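Local coordinates for protein Crov588 (Cafeteriavirus, PDB 6NYR) that is of unknown function but folds as a leucine-rich-repeat protein whose FNIP-type coils curve round into a nearly closed ring, at residues T9-N14 with K26-P31; N70-T73 with E78-Y81; E90-L95 with L102-V107; I661-I666 with F673-F678. One frame throughout, in Å; residues are numbered along the deposited sequence.

Contact 1. Residues T9-N14 with K26-P31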
# COMPACT_ATOMS: atom_id res chain seq x y z
N THR A 9 19.50 0.95 -11.31
CA THR A 9 20.87 1.32 -10.96
C THR A 9 21.32 0.84 -9.59
O THR A 9 22.52 0.87 -9.28
CB THR A 9 21.11 2.83 -11.08
OG1 THR A 9 20.27 3.49 -10.12
CG2 THR A 9 20.80 3.34 -12.48
N ILE A 10 20.38 0.41 -8.76
CA ILE A 10 20.65 0.09 -7.36
C ILE A 10 20.96 -1.40 -7.24
O ILE A 10 20.14 -2.25 -7.60
CB ILE A 10 19.46 0.49 -6.47
CG1 ILE A 10 19.15 1.98 -6.66
CG2 ILE A 10 19.75 0.17 -5.01
CD1 ILE A 10 18.14 2.55 -5.69
N LEU A 11 22.14 -1.70 -6.73
CA LEU A 11 22.50 -3.04 -6.26
C LEU A 11 22.24 -3.13 -4.76
O LEU A 11 22.73 -2.30 -3.99
CB LEU A 11 23.96 -3.36 -6.57
CG LEU A 11 24.45 -4.73 -6.09
CD1 LEU A 11 25.60 -5.23 -6.95
CD2 LEU A 11 24.88 -4.67 -4.63
N THR A 12 21.48 -4.15 -4.35
CA THR A 12 21.14 -4.37 -2.95
C THR A 12 21.70 -5.73 -2.53
O THR A 12 21.33 -6.75 -3.10
CB THR A 12 19.63 -4.34 -2.74
OG1 THR A 12 19.09 -3.11 -3.25
CG2 THR A 12 19.28 -4.46 -1.26
N PHE A 13 22.59 -5.73 -1.54
CA PHE A 13 23.06 -6.98 -0.98
C PHE A 13 21.96 -7.61 -0.10
O PHE A 13 20.95 -6.98 0.22
CB PHE A 13 24.32 -6.78 -0.15
CG PHE A 13 25.56 -6.60 -0.98
CD1 PHE A 13 25.93 -5.34 -1.44
CD2 PHE A 13 26.37 -7.68 -1.29
CE1 PHE A 13 27.08 -5.17 -2.19
CE2 PHE A 13 27.51 -7.52 -2.05
CZ PHE A 13 27.86 -6.26 -2.50
N ASN A 14 22.18 -8.87 0.27
CA ASN A 14 21.23 -9.56 1.14
C ASN A 14 21.16 -8.84 2.48
O ASN A 14 22.11 -8.19 2.90
CB ASN A 14 21.67 -11.03 1.31
CG ASN A 14 20.49 -11.98 1.40
OD1 ASN A 14 20.25 -12.74 0.46
ND2 ASN A 14 19.80 -12.00 2.54
N LYS A 26 34.70 -6.80 -9.49
CA LYS A 26 34.13 -7.00 -10.82
C LYS A 26 32.62 -6.76 -10.81
O LYS A 26 32.09 -6.01 -11.64
CB LYS A 26 34.46 -8.40 -11.33
CG LYS A 26 33.95 -9.54 -10.45
CD LYS A 26 34.24 -10.91 -11.09
CE LYS A 26 35.73 -11.23 -11.12
NZ LYS A 26 36.29 -11.45 -9.76
N ILE A 27 31.91 -7.38 -9.87
CA ILE A 27 30.46 -7.21 -9.81
C ILE A 27 30.10 -5.75 -9.59
O ILE A 27 29.16 -5.23 -10.20
CB ILE A 27 29.86 -8.10 -8.70
CG1 ILE A 27 30.09 -9.58 -9.01
CG2 ILE A 27 28.38 -7.80 -8.52
CD1 ILE A 27 29.83 -10.50 -7.83
N LEU A 28 30.85 -5.06 -8.73
CA LEU A 28 30.51 -3.69 -8.36
C LEU A 28 30.94 -2.67 -9.40
O LEU A 28 30.53 -1.50 -9.30
CB LEU A 28 31.14 -3.36 -7.01
CG LEU A 28 30.67 -4.23 -5.84
CD1 LEU A 28 31.49 -3.96 -4.59
CD2 LEU A 28 29.18 -4.01 -5.56
N SER A 29 31.75 -3.06 -10.38
CA SER A 29 32.18 -2.15 -11.44
C SER A 29 31.20 -2.09 -12.61
O SER A 29 31.48 -1.41 -13.60
CB SER A 29 33.56 -2.55 -11.95
OG SER A 29 34.51 -2.56 -10.90
N ASN A 30 30.07 -2.78 -12.53
CA ASN A 30 29.08 -2.78 -13.61
C ASN A 30 28.61 -1.36 -13.88
O ASN A 30 28.02 -0.72 -13.00
CB ASN A 30 27.92 -3.69 -13.19
CG ASN A 30 26.81 -3.73 -14.22
OD1 ASN A 30 26.88 -3.09 -15.26
ND2 ASN A 30 25.77 -4.51 -13.93
N PRO A 31 28.85 -0.82 -15.08
CA PRO A 31 28.63 0.62 -15.29
C PRO A 31 27.19 1.10 -15.22
O PRO A 31 26.96 2.31 -15.37
CB PRO A 31 29.20 0.87 -16.71
CG PRO A 31 30.12 -0.28 -16.96
CD PRO A 31 29.51 -1.45 -16.24
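The ring of Phe13 meets Leu28 obliquely, and its nearest atoms are CZ and CE1: CZ of Phe13 lies 4.0 Å from CD2 of Leu28, and CE1 of Phe13 lies 4.1 Å from the same methyl. Elsewhere the ring has aromatic neighbours, Phe38 with its plane inclined by only about 5° and Phe17 by about 40°, which makes it part of a small aromatic cluster. Leu11 brings a second side chain to the same methyl, its CD1 standing 4.0 Å from Leu28 CD2. That branch also reaches Ile27, with Leu11 CD1 at 4.1 Å from Ile27 CG2, and so bridges two successive helical residues. Having CG opposite the backbone N (chi1 179°) carries CD1 of Leu11 to the helix. All three pairs of side chains cross at about a right angle, and no hydrogen bond links the segments; dispersion between methyls and ring is the whole of the contact. Ile36 of the adjacent strand touches both Phe13 and Leu28, while Ile6 packs on Leu11 from strand 5-7. A short inner strand that sends Leu11, with Phe13 just after it, to a helical return on the outer side resembles the cross-section of a leucine-rich-repeat coil, here near the start of the chain.

Contact 2. Residues N70-T73 with E78-Y81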
# COMPACT_ATOMS: atom_id res chain seq x y z
N ASN A 70 38.03 5.81 5.93
CA ASN A 70 38.83 6.99 5.66
C ASN A 70 39.22 7.18 4.20
O ASN A 70 39.90 8.17 3.89
CB ASN A 70 40.11 6.97 6.52
CG ASN A 70 39.84 7.31 7.97
OD1 ASN A 70 39.86 8.47 8.36
ND2 ASN A 70 39.58 6.28 8.77
N PHE A 71 38.84 6.27 3.30
CA PHE A 71 39.27 6.36 1.91
C PHE A 71 38.10 6.09 0.97
O PHE A 71 38.13 5.20 0.12
CB PHE A 71 40.42 5.39 1.65
CG PHE A 71 41.71 5.81 2.30
CD1 PHE A 71 42.41 6.90 1.82
CD2 PHE A 71 42.21 5.12 3.39
CE1 PHE A 71 43.58 7.31 2.42
CE2 PHE A 71 43.39 5.52 3.99
CZ PHE A 71 44.08 6.61 3.50
N LEU A 72 37.04 6.89 1.09
CA LEU A 72 35.95 6.80 0.14
C LEU A 72 36.39 7.32 -1.22
O LEU A 72 37.25 8.20 -1.33
CB LEU A 72 34.74 7.61 0.60
CG LEU A 72 33.83 7.08 1.70
CD1 LEU A 72 33.51 5.62 1.55
CD2 LEU A 72 34.51 7.37 3.04
N THR A 73 35.78 6.78 -2.27
CA THR A 73 36.03 7.24 -3.62
C THR A 73 35.80 8.75 -3.71
O THR A 73 34.89 9.29 -3.06
CB THR A 73 35.11 6.50 -4.60
OG1 THR A 73 35.37 5.09 -4.52
CG2 THR A 73 35.35 6.97 -6.03
N GLU A 78 27.01 10.65 -2.13
CA GLU A 78 26.04 10.40 -1.08
C GLU A 78 26.48 9.20 -0.27
O GLU A 78 26.95 8.21 -0.83
CB GLU A 78 24.65 10.14 -1.66
CG GLU A 78 24.23 11.10 -2.74
CD GLU A 78 22.78 10.93 -3.15
OE1 GLU A 78 22.06 10.15 -2.49
OE2 GLU A 78 22.36 11.57 -4.14
N ILE A 79 26.34 9.29 1.05
CA ILE A 79 26.51 8.13 1.91
C ILE A 79 25.66 8.33 3.16
O ILE A 79 25.65 9.40 3.76
CB ILE A 79 27.99 7.88 2.28
CG1 ILE A 79 28.10 6.54 3.03
CG2 ILE A 79 28.52 9.01 3.15
CD1 ILE A 79 29.49 6.00 3.14
N TYR A 80 24.96 7.26 3.55
CA TYR A 80 24.04 7.29 4.68
C TYR A 80 24.40 6.15 5.62
O TYR A 80 24.37 4.98 5.21
CB TYR A 80 22.59 7.16 4.19
CG TYR A 80 22.26 8.11 3.06
CD1 TYR A 80 21.70 9.35 3.31
CD2 TYR A 80 22.52 7.77 1.74
CE1 TYR A 80 21.39 10.22 2.28
CE2 TYR A 80 22.22 8.63 0.70
CZ TYR A 80 21.66 9.86 0.98
OH TYR A 80 21.35 10.73 -0.05
N TYR A 81 24.74 6.48 6.85
CA TYR A 81 25.17 5.50 7.83
C TYR A 81 24.03 5.12 8.77
O TYR A 81 23.00 5.80 8.86
CB TYR A 81 26.37 6.02 8.64
CG TYR A 81 27.67 6.10 7.88
CD1 TYR A 81 28.39 4.96 7.58
CD2 TYR A 81 28.18 7.33 7.47
CE1 TYR A 81 29.59 5.02 6.89
CE2 TYR A 81 29.38 7.40 6.77
CZ TYR A 81 30.08 6.25 6.49
OH TYR A 81 31.27 6.31 5.80
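Leu72 and Ile79 mark the closest approach of the two backbones, their CA atoms 9.7 Å apart, a gap with no hydrogen bond across it that only side chains span. From the irregular segment 70-73 Leu72 points at the strand, and its two methyls divide the work. CD1 of Leu72 meets CD1 of Ile79 at 4.3 Å, whereas CD2 of Leu72 comes to 4.4 Å from OH of Tyr81, a methyl-to-hydroxyl contact. Ile79 takes an extended course, with CG1 opposite the backbone N (chi1 -173°), which carries its CD1 across the coil. Here the outer turn of the coil is loop and the inner edge is strand 78-80, as in a leucine-rich-repeat solenoid, and the residues pointing inward from each side make up the core. Strand 78-80 has strands 56-58 and 101-103 as its parallel neighbours, so Ile79 also touches Ile57 and Leu102, the equivalent core positions of the adjoining coils. Within its own segment Ile79 lies on the Tyr81 ring: CG1 of Ile79 sits 3.9 Å above one face, displaced toward the rim, and His87 meets that ring edge-to-face. On the other side of the strand, Tyr80 donates from OH to OE1 of Glu78 over 2.6 Å. The carboxylate oxygen lies in the ring plane at its edge, yet the hydroxyl approaches the carboxylate from above its plane, 53° out of it.

Contact 3. Residues E90-L95 with L102-V107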
# COMPACT_ATOMS: atom_id res chain seq x y z
N GLU A 90 38.65 13.07 12.55
CA GLU A 90 39.53 12.71 11.44
C GLU A 90 38.74 12.05 10.31
O GLU A 90 38.87 12.44 9.15
CB GLU A 90 40.64 11.79 11.93
CG GLU A 90 41.50 11.23 10.80
CD GLU A 90 42.90 10.83 11.25
OE1 GLU A 90 43.61 11.69 11.81
OE2 GLU A 90 43.28 9.66 11.05
N GLU A 91 37.94 11.04 10.64
CA GLU A 91 37.13 10.37 9.62
C GLU A 91 36.32 11.38 8.82
O GLU A 91 36.27 11.31 7.58
CB GLU A 91 36.22 9.33 10.27
CG GLU A 91 35.20 8.74 9.31
CD GLU A 91 34.70 7.37 9.74
OE1 GLU A 91 35.36 6.71 10.56
OE2 GLU A 91 33.64 6.95 9.23
N LEU A 92 35.65 12.31 9.50
CA LEU A 92 34.81 13.27 8.80
C LEU A 92 35.65 14.20 7.93
O LEU A 92 35.24 14.57 6.82
CB LEU A 92 33.99 14.08 9.80
CG LEU A 92 33.10 13.27 10.74
CD1 LEU A 92 32.26 14.21 11.61
CD2 LEU A 92 32.22 12.31 9.95
N GLN A 93 36.83 14.58 8.42
CA GLN A 93 37.74 15.41 7.66
C GLN A 93 38.27 14.68 6.44
O GLN A 93 38.66 15.31 5.45
CB GLN A 93 38.89 15.83 8.58
CG GLN A 93 39.54 17.15 8.29
CD GLN A 93 40.27 17.68 9.52
OE1 GLN A 93 40.09 17.17 10.63
NE2 GLN A 93 41.11 18.69 9.33
N ASN A 94 38.28 13.35 6.48
CA ASN A 94 38.72 12.54 5.36
C ASN A 94 37.61 12.18 4.39
O ASN A 94 37.87 11.53 3.38
CB ASN A 94 39.38 11.25 5.88
CG ASN A 94 40.73 11.49 6.50
OD1 ASN A 94 41.38 12.51 6.23
ND2 ASN A 94 41.18 10.57 7.35
N LEU A 95 36.37 12.60 4.66
CA LEU A 95 35.31 12.43 3.68
C LEU A 95 35.69 13.13 2.38
O LEU A 95 36.34 14.18 2.39
CB LEU A 95 33.99 13.00 4.21
CG LEU A 95 33.32 12.24 5.35
CD1 LEU A 95 32.12 13.02 5.88
CD2 LEU A 95 32.90 10.84 4.93
N LEU A 102 24.82 13.50 3.13
CA LEU A 102 25.44 12.74 4.20
C LEU A 102 24.47 12.57 5.36
O LEU A 102 23.88 13.55 5.82
CB LEU A 102 26.71 13.45 4.69
CG LEU A 102 27.35 12.99 6.00
CD1 LEU A 102 27.94 11.60 5.87
CD2 LEU A 102 28.41 14.01 6.44
N LYS A 103 24.32 11.33 5.81
CA LYS A 103 23.74 11.05 7.11
C LYS A 103 24.82 10.43 7.99
O LYS A 103 25.40 9.39 7.63
CB LYS A 103 22.54 10.11 7.04
CG LYS A 103 21.95 9.85 8.43
CD LYS A 103 20.89 8.77 8.43
CE LYS A 103 20.49 8.40 9.86
NZ LYS A 103 21.63 7.84 10.64
N LEU A 104 25.10 11.06 9.12
CA LEU A 104 26.09 10.56 10.06
C LEU A 104 25.56 9.33 10.80
O LEU A 104 24.35 9.12 10.92
CB LEU A 104 26.45 11.65 11.07
CG LEU A 104 27.08 12.91 10.48
CD1 LEU A 104 27.13 14.02 11.51
CD2 LEU A 104 28.47 12.59 9.95
N GLY A 105 26.49 8.51 11.27
CA GLY A 105 26.12 7.40 12.12
C GLY A 105 25.45 7.87 13.41
O GLY A 105 25.66 8.99 13.87
N ASP A 106 24.64 6.99 13.99
CA ASP A 106 23.84 7.37 15.15
C ASP A 106 24.63 7.39 16.44
O ASP A 106 24.17 7.99 17.42
CB ASP A 106 22.65 6.41 15.28
CG ASP A 106 21.64 6.57 14.16
OD1 ASP A 106 21.47 7.70 13.66
OD2 ASP A 106 21.03 5.56 13.77
N VAL A 107 25.80 6.75 16.49
CA VAL A 107 26.61 6.84 17.70
C VAL A 107 27.32 8.19 17.80
O VAL A 107 27.52 8.70 18.90
CB VAL A 107 27.64 5.70 17.75
CG1 VAL A 107 28.55 5.85 18.98
CG2 VAL A 107 26.96 4.34 17.76
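Leu92 with Leu104 and Leu95 with Leu102 form two leucine pairs, each crossed at about a right angle. Leu92, in the last turn of the helix, meets Leu104, just after the strand, through one methyl apiece, CD2 of Leu92 to CD2 of Leu104 at 3.8 Å. Three residues on, past the end of the helix, CD1 of Leu95 rests 3.9 Å from CD2 of Leu102 in the strand. Each residue thus has one cross-partner, and the order is inverted: the earlier leucine of one segment faces the later of the other. The torsions differ within the second pair. Leu102 carries CG opposite its backbone N (chi1 167°), reaching out from the strand, while Leu95 has CG beside the N and opposite the carbonyl carbon (chi1 -70°). All four leucines are buried, and no hydrogen bond crosses between the segments.

Lys103 leaves the strand on the other side. Its ammonium forms a salt bridge, with NZ of Lys103 at 3.0 Å from OD1 of Asp106 and meeting the carboxylate from above its plane; NZ of Lys103 also donates to O of Leu104 at 3.0 Å, at a C=O...N angle of 161°. The carbonyl of Tyr81 is a third acceptor, so this amine ties the turn after strand 101-103 to the preceding coil. Leu102 touches Ile79 in strand 78-80 and Leu124 in strand 123-125, parallel neighbours on either side, while helix 89-93 lies across the coil from them.

Contact 4. Residues I661-I666 with F673-F678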
# COMPACT_ATOMS: atom_id res chain seq x y z
N ILE A 661 23.58 -32.29 -1.35
CA ILE A 661 23.09 -33.54 -1.90
C ILE A 661 22.57 -33.35 -3.32
O ILE A 661 22.73 -34.23 -4.17
CB ILE A 661 22.00 -34.14 -0.99
CG1 ILE A 661 22.56 -34.40 0.41
CG2 ILE A 661 21.47 -35.43 -1.60
CD1 ILE A 661 23.26 -35.72 0.58
N ILE A 662 21.92 -32.21 -3.59
CA ILE A 662 21.31 -32.00 -4.89
C ILE A 662 22.36 -31.68 -5.94
O ILE A 662 22.24 -32.09 -7.10
CB ILE A 662 20.26 -30.87 -4.79
CG1 ILE A 662 19.21 -31.19 -3.73
CG2 ILE A 662 19.58 -30.65 -6.14
CD1 ILE A 662 18.35 -30.01 -3.34
N LEU A 663 23.40 -30.96 -5.55
CA LEU A 663 24.43 -30.50 -6.47
C LEU A 663 25.71 -31.32 -6.37
O LEU A 663 26.76 -30.88 -6.86
CB LEU A 663 24.72 -29.01 -6.22
CG LEU A 663 23.48 -28.12 -6.26
CD1 LEU A 663 23.84 -26.65 -6.05
CD2 LEU A 663 22.73 -28.29 -7.58
N LYS A 664 25.63 -32.50 -5.75
CA LYS A 664 26.78 -33.39 -5.66
C LYS A 664 27.48 -33.52 -7.01
O LYS A 664 28.70 -33.35 -7.11
CB LYS A 664 26.32 -34.76 -5.15
CG LYS A 664 27.43 -35.72 -4.77
CD LYS A 664 26.91 -37.16 -4.82
CE LYS A 664 27.97 -38.18 -4.45
NZ LYS A 664 28.00 -38.44 -2.98
N ASN A 665 26.72 -33.82 -8.06
CA ASN A 665 27.26 -34.11 -9.38
C ASN A 665 27.10 -32.94 -10.33
O ASN A 665 26.79 -33.13 -11.52
CB ASN A 665 26.58 -35.36 -9.96
CG ASN A 665 26.56 -36.52 -8.98
OD1 ASN A 665 25.50 -36.93 -8.51
ND2 ASN A 665 27.73 -37.06 -8.68
N ILE A 666 27.28 -31.71 -9.85
CA ILE A 666 27.09 -30.52 -10.68
C ILE A 666 28.19 -29.53 -10.34
O ILE A 666 28.24 -29.01 -9.22
CB ILE A 666 25.71 -29.89 -10.47
CG1 ILE A 666 24.62 -30.79 -11.05
CG2 ILE A 666 25.66 -28.51 -11.11
CD1 ILE A 666 23.22 -30.40 -10.62
N PHE A 673 22.99 -21.77 -15.83
CA PHE A 673 21.84 -21.26 -15.11
C PHE A 673 22.27 -20.73 -13.74
O PHE A 673 23.40 -20.91 -13.29
CB PHE A 673 20.76 -22.34 -14.95
CG PHE A 673 21.23 -23.56 -14.22
CD1 PHE A 673 21.16 -23.63 -12.84
CD2 PHE A 673 21.73 -24.64 -14.92
CE1 PHE A 673 21.60 -24.76 -12.17
CE2 PHE A 673 22.17 -25.77 -14.26
CZ PHE A 673 22.10 -25.83 -12.88
N LYS A 674 21.32 -20.06 -13.09
CA LYS A 674 21.52 -19.41 -11.80
C LYS A 674 20.77 -20.19 -10.73
O LYS A 674 19.65 -20.64 -10.95
CB LYS A 674 21.04 -17.96 -11.88
CG LYS A 674 20.97 -17.22 -10.57
CD LYS A 674 19.52 -16.88 -10.27
CE LYS A 674 19.42 -15.77 -9.23
NZ LYS A 674 19.66 -14.43 -9.86
N ILE A 675 21.41 -20.36 -9.57
CA ILE A 675 20.85 -21.14 -8.48
C ILE A 675 20.40 -20.19 -7.38
O ILE A 675 21.20 -19.38 -6.88
CB ILE A 675 21.86 -22.16 -7.93
CG1 ILE A 675 22.19 -23.22 -8.98
CG2 ILE A 675 21.32 -22.82 -6.67
CD1 ILE A 675 23.48 -23.97 -8.71
N GLU A 676 19.13 -20.28 -7.02
CA GLU A 676 18.55 -19.51 -5.93
C GLU A 676 18.27 -20.43 -4.75
O GLU A 676 17.61 -21.47 -4.91
CB GLU A 676 17.25 -18.82 -6.37
CG GLU A 676 17.46 -17.62 -7.26
CD GLU A 676 16.15 -16.98 -7.71
OE1 GLU A 676 15.11 -17.27 -7.10
OE2 GLU A 676 16.18 -16.20 -8.69
N TYR A 677 18.76 -20.06 -3.57
CA TYR A 677 18.54 -20.85 -2.37
C TYR A 677 17.45 -20.20 -1.52
O TYR A 677 17.26 -18.98 -1.55
CB TYR A 677 19.82 -20.99 -1.54
CG TYR A 677 20.94 -21.72 -2.25
CD1 TYR A 677 20.78 -23.03 -2.66
CD2 TYR A 677 22.16 -21.10 -2.49
CE1 TYR A 677 21.80 -23.70 -3.32
CE2 TYR A 677 23.18 -21.76 -3.14
CZ TYR A 677 23.00 -23.06 -3.55
OH TYR A 677 24.01 -23.73 -4.20
N PHE A 678 16.73 -21.03 -0.77
CA PHE A 678 15.79 -20.53 0.24
C PHE A 678 16.04 -21.24 1.56
O PHE A 678 16.69 -22.28 1.63
CB PHE A 678 14.31 -20.69 -0.20
CG PHE A 678 13.88 -22.12 -0.41
CD1 PHE A 678 13.40 -22.88 0.64
CD2 PHE A 678 13.91 -22.68 -1.68
CE1 PHE A 678 12.99 -24.19 0.44
CE2 PHE A 678 13.50 -23.98 -1.89
CZ PHE A 678 13.04 -24.73 -0.83
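A single methyl, CD1 of Leu663, touches both residues of the strand that meet it. It stands 3.8 Å from CD1 of Ile675, the two aliphatic chains reaching toward each other tip to tip, and 3.5 Å from OH of Tyr677. The methyl lies near the plane of the Tyr677 ring, at its edge, and CZ of Tyr677 is 4.5 Å away from CD1 of Leu663, so the hydroxyl oxygen makes the closest approach.

The next shell sets these groups in place. CG2 of Ile675 sits 3.4 Å above one face of the Tyr677 ring, displaced toward the rim, and Tyr656 meets the same ring edge-to-face. Leu663 is where the chain quits helix 659-662; a type I turn then runs to Ile666, closed by a bond from N of Ile666 to O of Leu663 of 3.1 Å. Strand 674-678 is outermost within the chain, and its backbone hydrogen bonds go to strand 651-655; Tyr677 also touches Glu2 from the N-terminal end. With no hydrogen bond or charge pair between the two segments, their attraction is probably van der Waals and hydrophobic, including a methyl beside a hydroxyl oxygen, which fixes closeness and shape more than direction.

The four contacts follow one another along the chain, each joining an inner strand to the outer part of its coil. Contacts 2 and 3 are neighbours, with centres 8 Å apart, and they touch: ND2 of Asn94 lies 2.7 Å from OD1 of Asn70, a probable hydrogen bond linking the outer returns of the two coils. Contact 1 is 16 Å from contact 2 between centres. Contact 4, though last in sequence, comes back to within about 7 Å of contact 1 between nearest atoms, while its centre is 42 Å from that of contact 3. The solenoid therefore brings its two ends together, as expected for a circular leucine-rich-repeat protein.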